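Polyketide synthase PksL (Bacillus subtilis, PDB 5E1V) contains a dehydratase domain that probably removes water from beta-hydroxyacyl intermediates during assembly of the polyketide bacillaene. Local coordinates at residues Glu221-Ser226 with Ala264-Phe269. Numbering follows the deposited sequence.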
ATOM      1  N   GLU A 221      -7.268   8.131   3.775  1.00 16.48           N
ATOM      2  CA  GLU A 221      -8.148   8.642   4.826  1.00 18.18           C
ATOM      3  C   GLU A 221      -8.015   7.789   6.114  1.00 16.58           C
ATOM      4  O   GLU A 221      -7.777   8.273   7.254  1.00 14.30           O
ATOM      5  CB  GLU A 221      -9.613   8.667   4.343  1.00 21.95           C
ATOM      6  CG  GLU A 221     -10.521   9.143   5.459  1.00 26.43           C
ATOM      7  CD  GLU A 221     -11.907   9.486   4.982  1.00 30.12           C
ATOM      8  OE1 GLU A 221     -12.035  10.134   3.931  1.00 35.07           O
ATOM      9  OE2 GLU A 221     -12.858   9.079   5.674  1.00 33.79           O
ATOM     10  N   SER A 222      -8.093   6.482   5.906  1.00 18.23           N
ATOM     11  CA  SER A 222      -7.962   5.512   7.000  1.00 16.35           C
ATOM     12  C   SER A 222      -7.605   4.111   6.544  1.00 16.20           C
ATOM     13  O   SER A 222      -7.890   3.683   5.419  1.00 16.39           O
ATOM     14  CB  SER A 222      -9.267   5.365   7.812  1.00 17.05           C
ATOM     15  OG  SER A 222     -10.310   5.083   7.004  1.00 21.27           O
ATOM     16  N   PHE A 223      -7.013   3.421   7.490  1.00 16.28           N
ATOM     17  CA  PHE A 223      -6.735   2.030   7.397  1.00 15.69           C
ATOM     18  C   PHE A 223      -7.053   1.430   8.716  1.00 14.07           C
ATOM     19  O   PHE A 223      -6.635   1.912   9.759  1.00 14.03           O
ATOM     20  CB  PHE A 223      -5.246   1.723   7.045  1.00 15.38           C
ATOM     21  CG  PHE A 223      -5.017   0.289   6.834  1.00 13.42           C
ATOM     22  CD1 PHE A 223      -5.366  -0.290   5.664  1.00 13.50           C
ATOM     23  CD2 PHE A 223      -4.505  -0.467   7.790  1.00 13.13           C
ATOM     24  CE1 PHE A 223      -5.130  -1.646   5.413  1.00 14.48           C
ATOM     25  CE2 PHE A 223      -4.251  -1.807   7.597  1.00 14.21           C
ATOM     26  CZ  PHE A 223      -4.592  -2.400   6.407  1.00 13.08           C
ATOM     27  N   SER A 224      -7.739   0.312   8.646  1.00 15.44           N
ATOM     28  CA  SER A 224      -8.206  -0.414   9.802  1.00 17.09           C
ATOM     29  C   SER A 224      -8.110  -1.881   9.432  1.00 15.83           C
ATOM     30  O   SER A 224      -8.495  -2.215   8.312  1.00 15.29           O
ATOM     31  CB  SER A 224      -9.699  -0.064  10.043  1.00 17.88           C
ATOM     32  OG  SER A 224     -10.002  -0.724  11.240  1.00 27.23           O
ATOM     33  N   ALA A 225      -7.719  -2.718  10.365  1.00 15.36           N
ATOM     34  CA  ALA A 225      -7.499  -4.144  10.142  1.00 18.72           C
ATOM     35  C   ALA A 225      -7.719  -4.962  11.448  1.00 17.60           C
ATOM     36  O   ALA A 225      -7.266  -4.570  12.536  1.00 18.61           O
ATOM     37  CB  ALA A 225      -6.081  -4.374   9.608  1.00 17.18           C
ATOM     38  N   SER A 226      -8.515  -6.015  11.310  1.00 18.70           N
ATOM     39  CA  SER A 226      -8.782  -7.009  12.369  1.00 20.81           C
ATOM     40  C   SER A 226      -7.823  -8.216  12.264  1.00 18.88           C
ATOM     41  O   SER A 226      -7.785  -9.038  13.137  1.00 20.12           O
ATOM     42  CB  SER A 226     -10.257  -7.507  12.279  1.00 21.32           C
ATOM     43  OG  SER A 226     -10.551  -8.203  11.057  1.00 21.04           O
ATOM     44  N   ALA A 264      -9.888  -6.001   6.532  1.00 19.44           N
ATOM     45  CA  ALA A 264      -9.303  -4.712   6.495  1.00 17.56           C
ATOM     46  C   ALA A 264      -9.963  -3.783   5.487  1.00 17.66           C
ATOM     47  O   ALA A 264     -10.638  -4.160   4.548  1.00 19.32           O
ATOM     48  CB  ALA A 264      -7.761  -4.781   6.275  1.00 16.52           C
ATOM     49  N   GLU A 265      -9.714  -2.511   5.656  1.00 17.55           N
ATOM     50  CA  GLU A 265     -10.143  -1.565   4.646  1.00 19.05           C
ATOM     51  C   GLU A 265      -9.253  -0.360   4.600  1.00 17.70           C
ATOM     52  O   GLU A 265      -8.986   0.249   5.628  1.00 17.16           O
ATOM     53  CB  GLU A 265     -11.572  -1.079   4.919  1.00 21.73           C
ATOM     54  CG  GLU A 265     -12.113  -0.109   3.859  1.00 26.21           C
ATOM     55  CD  GLU A 265     -13.599   0.185   4.090  1.00 31.68           C
ATOM     56  OE1 GLU A 265     -14.443  -0.554   3.567  1.00 31.48           O
ATOM     57  OE2 GLU A 265     -13.915   1.097   4.840  1.00 35.86           O
ATOM     58  N   LEU A 266      -8.843   0.002   3.381  1.00 16.66           N
ATOM     59  CA  LEU A 266      -8.176   1.301   3.132  1.00 15.52           C
ATOM     60  C   LEU A 266      -9.164   2.244   2.544  1.00 16.71           C
ATOM     61  O   LEU A 266      -9.496   2.118   1.346  1.00 15.49           O
ATOM     62  CB  LEU A 266      -6.980   1.168   2.160  1.00 16.45           C
ATOM     63  CG  LEU A 266      -6.011   2.319   2.028  1.00 16.11           C
ATOM     64  CD1 LEU A 266      -5.263   2.665   3.278  1.00 17.60           C
ATOM     65  CD2 LEU A 266      -5.004   2.028   0.986  1.00 16.84           C
ATOM     66  N   LYS A 267      -9.635   3.183   3.343  1.00 16.40           N
ATOM     67  CA  LYS A 267     -10.693   4.110   2.821  1.00 21.26           C
ATOM     68  C   LYS A 267     -10.155   5.357   2.135  1.00 19.68           C
ATOM     69  O   LYS A 267      -9.276   6.043   2.648  1.00 17.36           O
ATOM     70  CB  LYS A 267     -11.638   4.429   3.984  1.00 25.84           C
ATOM     71  CG  LYS A 267     -12.862   5.302   3.684  1.00 29.62           C
ATOM     72  CD  LYS A 267     -13.823   5.202   4.893  1.00 31.53           C
ATOM     73  CE  LYS A 267     -15.021   6.163   4.779  1.00 34.43           C
ATOM     74  NZ  LYS A 267     -15.557   6.170   3.391  1.00 36.69           N
ATOM     75  N   ASN A 268     -10.688   5.682   0.940  1.00 19.40           N
ATOM     76  CA  ASN A 268     -10.254   6.855   0.137  1.00 21.33           C
ATOM     77  C   ASN A 268      -8.744   6.940  -0.058  1.00 18.75           C
ATOM     78  O   ASN A 268      -8.098   7.890   0.281  1.00 19.26           O
ATOM     79  CB  ASN A 268     -10.861   8.129   0.675  1.00 23.17           C
ATOM     80  CG  ASN A 268     -12.291   8.298   0.166  1.00 27.59           C
ATOM     81  OD1 ASN A 268     -12.516   8.239  -1.043  1.00 29.44           O
ATOM     82  ND2 ASN A 268     -13.241   8.444   1.062  1.00 27.46           N
ATOM     83  N   PHE A 269      -8.229   5.852  -0.588  1.00 22.38           N
ATOM     84  CA  PHE A 269      -6.877   5.830  -1.158  1.00 21.36           C
ATOM     85  C   PHE A 269      -6.876   6.781  -2.370  1.00 22.58           C
ATOM     86  O   PHE A 269      -7.459   6.477  -3.431  1.00 23.93           O
ATOM     87  CB  PHE A 269      -6.486   4.423  -1.515  1.00 20.11           C
ATOM     88  CG  PHE A 269      -5.237   4.305  -2.326  1.00 20.41           C
ATOM     89  CD1 PHE A 269      -4.261   5.234  -2.246  1.00 18.72           C
ATOM     90  CD2 PHE A 269      -5.049   3.233  -3.176  1.00 22.48           C
ATOM     91  CE1 PHE A 269      -3.112   5.132  -3.004  1.00 18.42           C
ATOM     92  CE2 PHE A 269      -3.926   3.148  -3.971  1.00 20.72           C
ATOM     93  CZ  PHE A 269      -2.941   4.112  -3.871  1.00 19.08           C
TER
HETATM   94  O   HOH W   1     -10.420   2.144   7.107  1.00 18.66           O
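S222 and S224 pair with K267 and E265 through their backbones, the two strands running antiparallel. K267 N gives a 2.8 Å bond to S222 O, while E265 N meets S224 O at 2.9 Å; S224 N returns a longer bond to E265 O. At the E221 end K267 O takes two weak bonds, from E221 N and S222 N, so two residues face one: a classic beta bulge. A water donates to E265 O and also hydrogen-bonds S222 OG, tying that side chain to the opposite strand.

Charged and polar side chains line the face of S222 and K267. The carboxylate of E221 lies alongside K267, but OE2 stays 4.6 Å from NZ, too far for a salt bridge. E265 OE1 makes its salt bridge to K262 instead.

On the other face the contact is apolar. The F223 ring reaches from L266 to A264 and meets them obliquely, because chi1 of -175° swings CG opposite the backbone N: CD1 meets L266 CD1 at 3.8 Å, the two side chains crossing near a right angle, and CZ reaches A264 CB at 4.0 Å. A225 CB touches the same methyl of A264. I35 of helix 34-44 packs against both F223 and L266, and F188 sets its ring edge-to-face with that of F223. Replacing F223 by an alanine is likely to open a gap between L266, A264 and I35 and to leave F188 without its aromatic mate.

Strand 215-225 thus joins 262-273 to 53-59, with helix 34-44 against the apolar side, as expected of the double hotdog fold of polyketide synthase dehydratases.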